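Local atomic coordinates of exonuclease (Laribacter hongkongensis, PDB entry 3SYY), a protein that digests double-stranded DNA as an alkaline exonuclease with strict 5'-3' polarity, probably by magnesium-dependent hydrolysis as in its PD-(D/E)XK nuclease relatives. Residues A[63-67]-A[155-159]; A[81-87]-A[100-106]; A[93-97]-A[184-188]; A[110-114]-A[137-142]; A[147-153]-A[166-172]. All blocks are in the same frame, centred on the assembly; numbering follows the deposited sequence.

Interaction 1. Residues A[63-67]-A[155-159]; sequences RGTEL and YDDRL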
# COMPACT_ATOMS: atom_id res chain seq x y z
N ARG A 63 6.28 -6.67 -15.97
CA ARG A 63 5.71 -6.88 -17.30
C ARG A 63 6.37 -5.87 -18.25
O ARG A 63 6.84 -6.23 -19.33
CB ARG A 63 4.19 -6.70 -17.27
CG ARG A 63 3.54 -6.97 -18.64
CD ARG A 63 2.34 -6.07 -18.82
NE ARG A 63 2.11 -5.83 -20.24
CZ ARG A 63 2.57 -4.78 -20.92
NH1 ARG A 63 2.29 -4.70 -22.21
NH2 ARG A 63 3.29 -3.81 -20.31
N GLY A 64 6.46 -4.63 -17.78
CA GLY A 64 7.13 -3.53 -18.45
C GLY A 64 8.56 -3.79 -18.87
O GLY A 64 8.90 -3.59 -20.05
N THR A 65 9.39 -4.23 -17.93
CA THR A 65 10.81 -4.53 -18.17
C THR A 65 10.94 -5.61 -19.21
O THR A 65 11.81 -5.51 -20.09
CB THR A 65 11.56 -4.96 -16.84
OG1 THR A 65 11.46 -3.87 -15.91
CG2 THR A 65 13.02 -5.22 -17.09
N GLU A 66 10.06 -6.61 -19.14
CA GLU A 66 10.10 -7.70 -20.09
C GLU A 66 9.68 -7.30 -21.50
O GLU A 66 10.10 -7.93 -22.46
CB GLU A 66 9.23 -8.86 -19.62
CG GLU A 66 10.00 -9.79 -18.68
CD GLU A 66 9.17 -10.95 -18.23
OE1 GLU A 66 8.05 -10.70 -17.74
OE2 GLU A 66 9.66 -12.11 -18.33
N LEU A 67 8.84 -6.30 -21.60
CA LEU A 67 8.40 -5.77 -22.92
C LEU A 67 9.42 -4.82 -23.58
O LEU A 67 9.30 -4.49 -24.78
CB LEU A 67 7.09 -5.05 -22.80
CG LEU A 67 6.21 -4.83 -24.06
CD1 LEU A 67 5.69 -6.18 -24.62
CD2 LEU A 67 5.07 -3.89 -23.68
N TYR A 155 5.37 2.26 -25.36
CA TYR A 155 4.89 1.10 -26.11
C TYR A 155 3.96 0.23 -25.27
O TYR A 155 4.29 -0.15 -24.12
CB TYR A 155 6.07 0.25 -26.52
CG TYR A 155 5.74 -0.98 -27.31
CD1 TYR A 155 5.34 -0.89 -28.65
CD2 TYR A 155 5.91 -2.24 -26.75
CE1 TYR A 155 5.05 -2.06 -29.38
CE2 TYR A 155 5.63 -3.40 -27.47
CZ TYR A 155 5.21 -3.29 -28.78
OH TYR A 155 4.94 -4.45 -29.44
N ASP A 156 2.82 -0.12 -25.86
CA ASP A 156 1.93 -1.09 -25.22
C ASP A 156 1.30 -2.00 -26.26
O ASP A 156 0.41 -1.57 -26.99
CB ASP A 156 0.83 -0.34 -24.45
CG ASP A 156 -0.01 -1.29 -23.56
OD1 ASP A 156 0.11 -2.53 -23.68
OD2 ASP A 156 -0.75 -0.78 -22.74
N ASP A 157 1.72 -3.25 -26.26
CA ASP A 157 1.22 -4.20 -27.20
C ASP A 157 -0.19 -4.70 -26.93
O ASP A 157 -0.73 -5.48 -27.73
CB ASP A 157 2.19 -5.39 -27.29
CG ASP A 157 2.20 -6.23 -26.03
OD1 ASP A 157 2.60 -7.37 -26.11
OD2 ASP A 157 1.80 -5.78 -24.94
N ARG A 158 -0.81 -4.29 -25.83
CA ARG A 158 -2.20 -4.76 -25.57
C ARG A 158 -3.22 -4.04 -26.42
O ARG A 158 -4.36 -4.50 -26.54
CB ARG A 158 -2.55 -4.60 -24.09
CG ARG A 158 -1.68 -5.50 -23.23
CD ARG A 158 -1.74 -5.12 -21.73
NE ARG A 158 -0.96 -3.91 -21.50
CZ ARG A 158 -0.52 -3.52 -20.31
NH1 ARG A 158 -0.76 -4.29 -19.24
NH2 ARG A 158 0.19 -2.40 -20.21
N LEU A 159 -2.82 -2.90 -27.00
CA LEU A 159 -3.71 -2.00 -27.69
C LEU A 159 -3.83 -2.39 -29.17
O LEU A 159 -3.03 -3.16 -29.64
CB LEU A 159 -3.18 -0.57 -27.56
CG LEU A 159 -3.45 0.03 -26.17
CD1 LEU A 159 -2.72 1.28 -26.00
CD2 LEU A 159 -4.95 0.32 -25.99
O HOH W 1 3.12 -1.21 -21.90

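Interaction 2. Residues A[81-87]-A[100-106]; sequences EIVTEVG and SPDGLVG. With MG (magnesium ion), chain B.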
# COMPACT_ATOMS: atom_id res chain seq x y z
N GLU A 81 16.77 3.12 -37.49
CA GLU A 81 17.99 3.64 -36.84
C GLU A 81 18.90 2.52 -36.36
O GLU A 81 18.43 1.42 -36.04
CB GLU A 81 17.65 4.57 -35.68
CG GLU A 81 16.89 5.80 -36.05
CD GLU A 81 17.80 7.03 -36.37
OE1 GLU A 81 19.03 6.90 -36.43
OE2 GLU A 81 17.25 8.12 -36.56
N ILE A 82 20.21 2.78 -36.32
CA ILE A 82 21.16 1.84 -35.72
C ILE A 82 21.15 2.05 -34.19
O ILE A 82 21.53 3.13 -33.70
CB ILE A 82 22.60 2.08 -36.27
CG1 ILE A 82 23.65 1.22 -35.55
CG2 ILE A 82 23.00 3.53 -36.11
CD1 ILE A 82 24.21 0.07 -36.37
N VAL A 83 20.79 1.03 -33.44
CA VAL A 83 20.69 1.16 -31.98
C VAL A 83 21.71 0.28 -31.31
O VAL A 83 21.77 -0.90 -31.61
CB VAL A 83 19.26 0.82 -31.47
CG1 VAL A 83 19.15 0.98 -29.93
CG2 VAL A 83 18.23 1.72 -32.13
N THR A 84 22.52 0.84 -30.41
CA THR A 84 23.46 0.01 -29.64
C THR A 84 23.09 0.05 -28.16
O THR A 84 22.80 1.10 -27.63
CB THR A 84 24.87 0.57 -29.76
OG1 THR A 84 25.07 0.98 -31.11
CG2 THR A 84 25.90 -0.49 -29.38
N GLU A 85 23.15 -1.08 -27.49
CA GLU A 85 22.94 -1.05 -26.07
C GLU A 85 24.17 -0.57 -25.29
O GLU A 85 25.31 -0.63 -25.78
CB GLU A 85 22.33 -2.35 -25.59
CG GLU A 85 20.84 -2.40 -26.08
CD GLU A 85 19.99 -3.40 -25.33
OE1 GLU A 85 19.69 -4.46 -25.91
OE2 GLU A 85 19.63 -3.13 -24.16
N VAL A 86 23.90 -0.01 -24.12
CA VAL A 86 24.92 0.63 -23.32
C VAL A 86 24.52 0.42 -21.85
O VAL A 86 23.35 0.16 -21.55
CB VAL A 86 25.10 2.13 -23.75
CG1 VAL A 86 24.01 3.03 -23.21
CG2 VAL A 86 26.46 2.68 -23.39
N GLY A 87 25.49 0.46 -20.95
CA GLY A 87 25.21 0.28 -19.54
C GLY A 87 25.18 1.65 -18.91
O GLY A 87 24.65 2.60 -19.48
N SER A 100 21.66 5.80 -17.62
CA SER A 100 21.58 4.55 -18.28
C SER A 100 20.51 4.64 -19.40
O SER A 100 19.37 4.18 -19.21
CB SER A 100 21.22 3.48 -17.26
OG SER A 100 21.37 2.21 -17.85
N PRO A 101 20.87 5.22 -20.57
CA PRO A 101 19.83 5.27 -21.60
C PRO A 101 19.50 3.85 -22.09
O PRO A 101 20.30 2.94 -21.89
CB PRO A 101 20.43 6.17 -22.70
CG PRO A 101 21.92 6.23 -22.44
CD PRO A 101 22.15 5.86 -20.98
N ASP A 102 18.32 3.66 -22.66
CA ASP A 102 17.93 2.37 -23.21
C ASP A 102 18.59 2.07 -24.59
O ASP A 102 18.49 0.97 -25.08
CB ASP A 102 16.40 2.29 -23.31
CG ASP A 102 15.74 2.24 -21.93
OD1 ASP A 102 16.38 1.69 -21.02
OD2 ASP A 102 14.66 2.78 -21.74
N GLY A 103 19.28 3.04 -25.17
CA GLY A 103 20.10 2.72 -26.36
C GLY A 103 20.82 3.96 -26.86
O GLY A 103 20.35 5.07 -26.68
N LEU A 104 21.98 3.76 -27.47
CA LEU A 104 22.60 4.82 -28.30
C LEU A 104 22.06 4.71 -29.71
O LEU A 104 22.05 3.62 -30.30
CB LEU A 104 24.11 4.63 -28.35
CG LEU A 104 24.91 4.61 -27.03
CD1 LEU A 104 26.42 4.76 -27.32
CD2 LEU A 104 24.44 5.67 -26.05
N VAL A 105 21.61 5.82 -30.25
CA VAL A 105 20.99 5.83 -31.59
C VAL A 105 21.91 6.64 -32.50
O VAL A 105 22.14 7.82 -32.27
CB VAL A 105 19.61 6.47 -31.60
CG1 VAL A 105 18.96 6.29 -32.98
CG2 VAL A 105 18.70 5.84 -30.52
N GLY A 106 22.37 6.01 -33.58
CA GLY A 106 23.24 6.71 -34.52
C GLY A 106 24.49 7.20 -33.81
O GLY A 106 24.99 6.55 -32.89
MG MG B . 13.31 2.88 -19.76
O HOH W 2 24.27 3.37 -32.11
O HOH W 3 21.18 1.00 -20.35
O HOH W 4 21.12 0.15 -23.43
O HOH W 5 14.52 1.06 -19.17
O HOH W 6 12.11 3.05 -17.75

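Interaction 3. Residues A[93-97]-A[184-188]; sequences TIAGF and VSAFL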
# COMPACT_ATOMS: atom_id res chain seq x y z
N THR A 93 32.28 14.90 -15.91
CA THR A 93 32.99 15.66 -14.86
C THR A 93 32.42 15.63 -13.40
O THR A 93 33.12 16.00 -12.42
CB THR A 93 33.13 17.12 -15.28
OG1 THR A 93 31.83 17.72 -15.32
CG2 THR A 93 33.81 17.22 -16.68
N ILE A 94 31.16 15.22 -13.24
CA ILE A 94 30.58 15.17 -11.89
C ILE A 94 30.67 13.75 -11.35
O ILE A 94 30.00 12.81 -11.83
CB ILE A 94 29.13 15.68 -11.86
CG1 ILE A 94 29.06 17.09 -12.42
CG2 ILE A 94 28.56 15.56 -10.40
CD1 ILE A 94 27.63 17.67 -12.56
N ALA A 95 31.56 13.55 -10.37
CA ALA A 95 31.74 12.21 -9.84
C ALA A 95 30.46 11.79 -9.08
O ALA A 95 29.80 12.65 -8.48
CB ALA A 95 32.96 12.19 -8.88
N GLY A 96 30.14 10.49 -9.14
CA GLY A 96 29.00 9.88 -8.42
C GLY A 96 27.66 10.14 -9.10
O GLY A 96 26.61 10.20 -8.44
N PHE A 97 27.69 10.30 -10.43
CA PHE A 97 26.51 10.71 -11.21
C PHE A 97 26.59 10.04 -12.57
O PHE A 97 27.64 10.09 -13.23
CB PHE A 97 26.51 12.23 -11.33
CG PHE A 97 25.30 12.88 -12.04
CD1 PHE A 97 25.50 14.10 -12.71
CD2 PHE A 97 24.00 12.35 -12.00
CE1 PHE A 97 24.44 14.80 -13.34
CE2 PHE A 97 22.93 13.03 -12.63
CZ PHE A 97 23.12 14.26 -13.29
N VAL A 184 22.37 18.80 -8.91
CA VAL A 184 22.92 17.49 -8.60
C VAL A 184 24.28 17.62 -7.88
O VAL A 184 24.57 16.87 -6.94
CB VAL A 184 23.01 16.60 -9.86
CG1 VAL A 184 23.90 15.42 -9.64
CG2 VAL A 184 21.57 16.18 -10.31
N SER A 185 25.09 18.57 -8.33
CA SER A 185 26.31 18.95 -7.59
C SER A 185 26.05 19.32 -6.13
O SER A 185 26.75 18.83 -5.26
CB SER A 185 27.07 20.06 -8.34
OG SER A 185 27.76 19.47 -9.43
N ALA A 186 25.06 20.16 -5.88
CA ALA A 186 24.72 20.58 -4.52
C ALA A 186 24.25 19.39 -3.68
O ALA A 186 24.63 19.23 -2.51
CB ALA A 186 23.66 21.62 -4.55
N PHE A 187 23.40 18.55 -4.29
CA PHE A 187 22.92 17.34 -3.64
C PHE A 187 24.04 16.37 -3.34
O PHE A 187 24.08 15.78 -2.24
CB PHE A 187 21.82 16.71 -4.53
CG PHE A 187 21.28 15.40 -4.03
CD1 PHE A 187 20.00 15.36 -3.43
CD2 PHE A 187 21.96 14.23 -4.24
CE1 PHE A 187 19.44 14.19 -3.04
CE2 PHE A 187 21.41 13.01 -3.84
CZ PHE A 187 20.12 13.02 -3.21
N LEU A 188 24.97 16.19 -4.28
CA LEU A 188 26.09 15.29 -4.02
C LEU A 188 27.01 15.87 -2.92
O LEU A 188 27.59 15.13 -2.17
CB LEU A 188 26.90 15.00 -5.29
CG LEU A 188 26.19 13.97 -6.20
CD1 LEU A 188 26.70 14.06 -7.70
CD2 LEU A 188 26.34 12.56 -5.63

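Interaction 4. Residues A[110-114]-A[137-142]; sequences LIEIK and QMQTQM. With MG (magnesium ion), chain B.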
# COMPACT_ATOMS: atom_id res chain seq x y z
N LEU A 110 19.70 9.10 -28.76
CA LEU A 110 19.49 8.19 -27.66
C LEU A 110 18.06 7.69 -27.79
O LEU A 110 17.29 8.30 -28.47
CB LEU A 110 19.58 8.99 -26.34
CG LEU A 110 20.95 9.57 -25.96
CD1 LEU A 110 20.81 10.45 -24.74
CD2 LEU A 110 21.89 8.48 -25.68
N ILE A 111 17.72 6.60 -27.10
CA ILE A 111 16.32 6.21 -26.96
C ILE A 111 16.08 5.97 -25.46
O ILE A 111 16.96 5.44 -24.78
CB ILE A 111 15.99 4.94 -27.81
CG1 ILE A 111 14.56 4.44 -27.58
CG2 ILE A 111 17.03 3.85 -27.59
CD1 ILE A 111 14.12 3.33 -28.55
N GLU A 112 14.93 6.40 -24.96
CA GLU A 112 14.47 6.04 -23.58
C GLU A 112 13.09 5.43 -23.82
O GLU A 112 12.25 6.06 -24.48
CB GLU A 112 14.32 7.30 -22.71
CG GLU A 112 13.56 6.99 -21.33
CD GLU A 112 14.31 5.95 -20.49
OE1 GLU A 112 15.56 5.84 -20.64
OE2 GLU A 112 13.66 5.17 -19.68
N ILE A 113 12.91 4.21 -23.35
CA ILE A 113 11.68 3.43 -23.56
C ILE A 113 10.83 3.34 -22.27
O ILE A 113 11.35 2.99 -21.19
CB ILE A 113 12.07 2.02 -23.98
CG1 ILE A 113 12.78 2.03 -25.37
CG2 ILE A 113 10.82 1.06 -24.02
CD1 ILE A 113 13.41 0.70 -25.71
N LYS A 114 9.53 3.60 -22.40
CA LYS A 114 8.59 3.25 -21.32
C LYS A 114 7.61 2.20 -21.82
O LYS A 114 7.10 2.28 -22.99
CB LYS A 114 7.83 4.50 -20.85
CG LYS A 114 8.68 5.72 -20.48
CD LYS A 114 9.77 5.40 -19.47
CE LYS A 114 10.55 6.68 -19.05
NZ LYS A 114 11.73 6.26 -18.14
N GLN A 137 15.08 13.15 -16.81
CA GLN A 137 15.84 11.93 -17.03
C GLN A 137 16.61 12.00 -18.36
O GLN A 137 17.79 11.70 -18.45
CB GLN A 137 14.88 10.75 -17.05
CG GLN A 137 15.59 9.45 -17.34
CD GLN A 137 14.64 8.28 -17.45
OE1 GLN A 137 13.42 8.45 -17.60
NE2 GLN A 137 15.17 7.09 -17.32
N MET A 138 15.89 12.39 -19.42
CA MET A 138 16.50 12.39 -20.74
C MET A 138 17.52 13.51 -20.91
O MET A 138 18.52 13.31 -21.58
CB MET A 138 15.41 12.47 -21.80
CG MET A 138 14.68 11.08 -21.97
SD MET A 138 13.35 11.20 -23.20
CE MET A 138 12.18 12.30 -22.53
N GLN A 139 17.26 14.67 -20.33
CA GLN A 139 18.28 15.75 -20.41
C GLN A 139 19.53 15.30 -19.69
O GLN A 139 20.65 15.57 -20.15
CB GLN A 139 17.76 17.07 -19.86
CG GLN A 139 16.63 17.71 -20.73
CD GLN A 139 17.14 18.11 -22.16
OE1 GLN A 139 18.37 18.12 -22.42
NE2 GLN A 139 16.20 18.39 -23.07
N THR A 140 19.37 14.58 -18.56
CA THR A 140 20.51 14.03 -17.84
C THR A 140 21.24 12.98 -18.61
O THR A 140 22.48 12.90 -18.56
CB THR A 140 20.06 13.37 -16.50
OG1 THR A 140 19.40 14.36 -15.69
CG2 THR A 140 21.26 12.76 -15.75
N GLN A 141 20.51 12.14 -19.33
CA GLN A 141 21.17 11.14 -20.17
C GLN A 141 22.03 11.84 -21.26
O GLN A 141 23.17 11.42 -21.53
CB GLN A 141 20.11 10.25 -20.86
CG GLN A 141 19.53 9.17 -20.00
CD GLN A 141 18.19 8.65 -20.58
OE1 GLN A 141 17.58 7.73 -20.03
NE2 GLN A 141 17.78 9.21 -21.70
N MET A 142 21.49 12.92 -21.82
CA MET A 142 22.22 13.78 -22.78
C MET A 142 23.46 14.46 -22.14
O MET A 142 24.56 14.44 -22.71
CB MET A 142 21.27 14.79 -23.41
CG MET A 142 20.42 14.08 -24.47
SD MET A 142 19.32 15.16 -25.41
CE MET A 142 17.82 15.23 -24.45
MG MG B . 13.31 2.88 -19.76
O HOH W 6 12.11 3.05 -17.75
O HOH W 5 14.52 1.06 -19.17

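Interaction 5. Residues A[147-153]-A[166-172]; sequences RQWCDFV and FCTRIER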
# COMPACT_ATOMS: atom_id res chain seq x y z
N ARG A 147 25.22 13.50 -25.94
CA ARG A 147 24.34 13.40 -27.11
C ARG A 147 23.43 14.57 -27.29
O ARG A 147 23.25 15.41 -26.39
CB ARG A 147 23.56 12.09 -27.12
CG ARG A 147 24.48 10.91 -27.09
CD ARG A 147 24.60 10.31 -28.47
NE ARG A 147 25.63 9.29 -28.51
CZ ARG A 147 25.63 8.27 -29.36
NH1 ARG A 147 24.61 8.10 -30.18
NH2 ARG A 147 26.62 7.39 -29.36
N GLN A 148 22.84 14.64 -28.49
CA GLN A 148 22.15 15.84 -28.97
C GLN A 148 20.61 15.73 -28.91
O GLN A 148 19.92 16.74 -28.87
CB GLN A 148 22.63 16.16 -30.41
CG GLN A 148 24.12 16.52 -30.49
CD GLN A 148 24.50 17.69 -29.55
OE1 GLN A 148 25.38 17.53 -28.72
NE2 GLN A 148 23.82 18.83 -29.67
N TRP A 149 20.07 14.51 -28.90
CA TRP A 149 18.61 14.32 -28.71
C TRP A 149 18.33 12.94 -28.17
O TRP A 149 19.18 12.07 -28.21
CB TRP A 149 17.84 14.47 -30.06
CG TRP A 149 18.47 13.67 -31.19
CD1 TRP A 149 19.37 14.14 -32.15
CD2 TRP A 149 18.24 12.29 -31.52
NE1 TRP A 149 19.70 13.14 -33.03
CE2 TRP A 149 19.01 12.00 -32.69
CE3 TRP A 149 17.40 11.29 -31.00
CZ2 TRP A 149 19.02 10.75 -33.28
CZ3 TRP A 149 17.42 10.04 -31.58
CH2 TRP A 149 18.21 9.78 -32.72
N CYS A 150 17.09 12.72 -27.74
CA CYS A 150 16.68 11.40 -27.24
C CYS A 150 15.26 11.22 -27.74
O CYS A 150 14.43 12.09 -27.59
CB CYS A 150 16.67 11.37 -25.72
SG CYS A 150 16.18 9.74 -25.05
N ASP A 151 15.01 10.09 -28.37
CA ASP A 151 13.67 9.74 -28.82
C ASP A 151 12.99 9.03 -27.63
O ASP A 151 13.47 8.02 -27.14
CB ASP A 151 13.78 8.76 -29.98
CG ASP A 151 13.84 9.49 -31.36
OD1 ASP A 151 13.49 10.69 -31.42
OD2 ASP A 151 14.30 8.87 -32.34
N PHE A 152 11.90 9.58 -27.18
CA PHE A 152 11.15 8.99 -26.08
C PHE A 152 10.12 8.06 -26.70
O PHE A 152 9.33 8.49 -27.53
CB PHE A 152 10.44 10.12 -25.37
CG PHE A 152 9.50 9.63 -24.29
CD1 PHE A 152 8.14 9.45 -24.56
CD2 PHE A 152 9.99 9.36 -23.02
CE1 PHE A 152 7.25 9.02 -23.53
CE2 PHE A 152 9.11 8.94 -21.98
CZ PHE A 152 7.74 8.73 -22.26
N VAL A 153 10.17 6.78 -26.37
CA VAL A 153 9.23 5.80 -26.93
C VAL A 153 8.34 5.33 -25.77
O VAL A 153 8.87 4.99 -24.70
CB VAL A 153 10.00 4.58 -27.47
CG1 VAL A 153 9.02 3.42 -27.92
CG2 VAL A 153 10.90 5.03 -28.69
N PHE A 166 4.35 4.93 -29.67
CA PHE A 166 4.41 6.38 -29.62
C PHE A 166 5.87 6.78 -29.50
O PHE A 166 6.64 6.15 -28.74
CB PHE A 166 3.63 6.95 -28.41
CG PHE A 166 3.89 8.42 -28.17
CD1 PHE A 166 3.11 9.37 -28.77
CD2 PHE A 166 4.97 8.84 -27.37
CE1 PHE A 166 3.34 10.70 -28.58
CE2 PHE A 166 5.22 10.17 -27.17
CZ PHE A 166 4.39 11.11 -27.75
N CYS A 167 6.26 7.79 -30.25
CA CYS A 167 7.65 8.25 -30.17
C CYS A 167 7.68 9.74 -30.43
O CYS A 167 6.94 10.26 -31.33
CB CYS A 167 8.56 7.47 -31.10
SG CYS A 167 10.29 8.10 -31.18
N THR A 168 8.46 10.46 -29.62
CA THR A 168 8.64 11.93 -29.84
C THR A 168 10.09 12.29 -29.48
O THR A 168 10.68 11.66 -28.58
CB THR A 168 7.62 12.77 -29.07
OG1 THR A 168 7.62 14.12 -29.54
CG2 THR A 168 7.91 12.77 -27.51
N ARG A 169 10.66 13.27 -30.19
CA ARG A 169 12.08 13.59 -30.02
C ARG A 169 12.27 14.72 -29.07
O ARG A 169 11.60 15.76 -29.19
CB ARG A 169 12.74 14.00 -31.33
CG ARG A 169 14.30 13.96 -31.21
CD ARG A 169 14.94 13.81 -32.56
NE ARG A 169 14.90 12.42 -33.03
CZ ARG A 169 15.55 12.00 -34.11
NH1 ARG A 169 16.27 12.88 -34.80
NH2 ARG A 169 15.50 10.75 -34.49
N ILE A 170 13.18 14.53 -28.12
CA ILE A 170 13.47 15.59 -27.15
C ILE A 170 14.89 16.06 -27.43
O ILE A 170 15.85 15.27 -27.30
CB ILE A 170 13.34 15.07 -25.67
CG1 ILE A 170 11.93 14.47 -25.43
CG2 ILE A 170 13.70 16.21 -24.68
CD1 ILE A 170 10.71 15.51 -25.52
N GLU A 171 15.01 17.31 -27.85
CA GLU A 171 16.32 17.88 -28.21
C GLU A 171 17.07 18.28 -26.94
O GLU A 171 16.46 18.81 -26.01
CB GLU A 171 16.11 19.15 -29.08
CG GLU A 171 15.46 18.91 -30.47
CD GLU A 171 16.34 18.09 -31.42
OE1 GLU A 171 15.79 17.25 -32.14
OE2 GLU A 171 17.59 18.24 -31.43
N ARG A 172 18.38 18.08 -26.92
CA ARG A 172 19.28 18.63 -25.85
C ARG A 172 18.94 20.07 -25.44
O ARG A 172 18.85 20.95 -26.30
CB ARG A 172 20.73 18.57 -26.31
CG ARG A 172 21.74 19.06 -25.28
CD ARG A 172 23.16 18.82 -25.73
NE ARG A 172 24.08 19.05 -24.63
CZ ARG A 172 24.79 18.10 -24.03
NH1 ARG A 172 24.73 16.86 -24.46
NH2 ARG A 172 25.58 18.41 -23.00

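Interaction 1. Residues A[63-67]-A[155-159]
A salt-bridge network built round two stacked arginines joins helix 59-79 to the turn that follows strand 149-155. Arg63 and Arg158 come from opposite directions and lay their guanidinium groups flat on each other, with planes 3° apart and the two CZ atoms at 3.4 Å. Nearby carboxylates probably offset the like charges. Asp157 OD2 sits at the edge of the Arg63 guanidinium, 3.0 Å from NH1, in a salt bridge whose hydrogen bond is weak. Asp156 OD1 lies near the same NH1 by charge alone, well out of the guanidinium plane. Arg158 grips Asp156 side-on, NE to OD1 at 2.8 Å and NH2 to OD2. OD1 also accepts the backbone N of Arg158, which closes an Asx turn. Thr118 bonds to Asp156 OD2, and Glu53 of the second subunit pairs with Arg158. A water bridges Arg63 NH2 and Tyr155 O. Beside the charges, Leu67 CD2 packs on Tyr155 CD2 at 3.6 Å. The whole is a stacked arginine pair in a salt-bridge network beside an Asx turn, near a subunit interface.

Interaction 2. Residues A[81-87]-A[100-106]
Three backbone hydrogen bonds tie strand 83-84 to strand 103-105 as an antiparallel pair at one edge of the five-stranded sheet. Thr84 and Leu104 form the hydrogen-bonded pair. Thr84 N reaches Leu104 O at 2.8 Å, and Leu104 N returns to Thr84 O at the same length. Gly106 N extends the pairing to Ile82 O at 3.0 Å.

Beyond Glu85 the two segments are joined through water. One water lies between Val86 N and Pro101 O. Another takes part in hydrogen bonds with Val86 O and Ser100 OG. Arg12 also bonds to Ser100 OG. Asp102 lies in this second segment and points away from residues 81-87. Its OD2 binds a magnesium ion at 2.4 Å, and its OD1 accepts from a water on that metal. Glu112 and the carbonyl of Ile113 share the ion. Ser100 belongs to the site of a second magnesium nearby. The strand pairing thus lies beside the metal site of a PD-(D/E)XK nuclease core.

Packing completes the contact. Val83 and Val105 lie on one face of the sheet, toward helix 59-79. Thr84 and Leu104 lie on the other. Val86 places CG1 between its backbone N and carbonyl carbon (chi1 78°), where the methyl meets Pro101 CG and Leu104 CD2. At the far end, Val105 CG1 lies against the bent chain of Glu81, 3.5 Å from its CB.

Interaction 3. Residues A[93-97]-A[184-188]
Leu188 and Val184 meet Ile94 and Phe97 where the long C-terminal helix 174-205 packs on the loop that leads into strand 97-99. This strand is the middle one of the small three-stranded sheet. The contact is largely apolar, and its main helix side chains, Val184 and Leu188, are one turn apart.

Leu188 has the most surface buried. Its two methyls divide the loop between them. CD1 lies against Ile94 CG2 at 3.6 Å and also reaches Ala95 O and Phe97 CB. CD2 approaches Gly96 O at 3.7 Å. Gly96 adopts a positive phi (78°), a conformation that glycine takes up easily. Val16 and Arg47 also touch the Leu188 side chain.

Val184 is next. It sets CG1 anti to its backbone N (chi1 164°), which puts this methyl squarely over one face of the Phe97 ring in a CH-pi contact. CG1 sits almost on the ring normal, 3.6 Å from the Phe97 centroid and 5° off it. CG2 reaches the outer end of the ring, near CZ. His91, Val16 and Val21 also meet Phe97, so the ring joins the small sheet to the helix.

Ile94 completes the contact. Its CG2 methyl is the branch that meets Leu188, while the CG1 arm runs on toward the helix. There the terminal CD1 touches Ser185 OG at 3.6 Å.

Interaction 4. Residues A[110-114]-A[137-142]
The Glu112 carboxylate and the Gln137 amide meet at the metal site, with their planes 43° apart. Asp102 with Glu112, Ile113 and Lys114 matches the D...EXK pattern of PD-(D/E)XK nucleases. The two flat groups are neither stacked nor coplanar, and their side chains run at about a right angle. Lys114 links them. Its NZ approaches Gln137 OE1 in the amide plane, on a lone pair, at 2.8 Å. The same NZ meets Glu112 OE2 at 2.7 Å in a salt bridge, from above the carboxylate plane. Gln137 is extended, with CG anti to its backbone N (chi1 177°), and this carries the amide from helix 132-145 to the strand.

OE2 of Glu112 also binds a magnesium ion at 2.3 Å; Glu112 is part of the second magnesium site too. The next residue, Ile113, gives its backbone O to the first ion, and Asp102 OD2 and two waters are further ligands. One of these waters accepts from Lys114 NZ. Lys114 is in the second shell, and Gln137 behind it probably fixes the place of its NZ.

Strand 110-114 and helix 137-142 run roughly antiparallel, at 150°, with their axes 9.9 Å apart. Away from the metal the contact is apolar. Glu112 CB rests on Met138 CG. Two residues back on the strand, Leu110 points to the helix on the same side, and its CD1 packs on Met142 CG at 3.7 Å.

Interaction 5. Residues A[147-153]-A[166-172]
Backbone hydrogen bonds join 147-153 and 166-172 as an antiparallel beta hairpin at one edge of the five-stranded sheet. Cys150 pairs with Ile170 and Phe152 with Thr168, each by two bonds. Beyond the strands, Arg172 N bonds to Gln148 O at 2.8 Å. The extended Arg172 side chain adds NH1 to Arg147 O, also at 2.8 Å, and Asp174 takes its NE.

The charged contacts lie on the face of Trp149, Asp151 and Arg169. Arg169 grips Asp151 side-on, using two nitrogens for two oxygens. NE reaches OD1 at 2.8 Å in a nearly straight bond (173°), and NH2 reaches OD2 at 3.1 Å. Tyr75 also bonds to OD2.

The same guanidinium lies flat on Trp149, with planes 5° apart. This is a cation-pi contact, with Arg169 CZ 3.5 Å above the centre of the six-membered ring. A bend at chi3 (-80°) turns the group over the indole, and the aspartate at its edge fixes its rotation.

The apolar contacts lie on both faces. Val153 CG2 touches Cys167 SG on the charged face. On the other face, Phe152 and Phe166 meet at their edges, with CD1 of Phe152 4.0 Å from CE2 of Phe166.

Interaction 4 is the buried centre of the set, and the other four are only partly buried. Interactions 2, 4 and 5 share the five-stranded sheet. Interactions 2 and 5 pair its two edge strands with their inner neighbours by backbone bonds, to which interaction 5 adds a salt bridge and a cation-pi stack. Interaction 4 covers a central strand with a helix. Interactions 2 and 4 also share a magnesium ion, bringing ligands from the loop before strand 103-105 and from strand 109-114. Interaction 1 joins interaction 4 through a probable Tyr155-Lys114 backbone bond, but its chemistry is largely ionic and reaches a second subunit. Interaction 3, across the chain centre from interaction 1, is largely apolar and touches interaction 4 through Phe97 and Thr140.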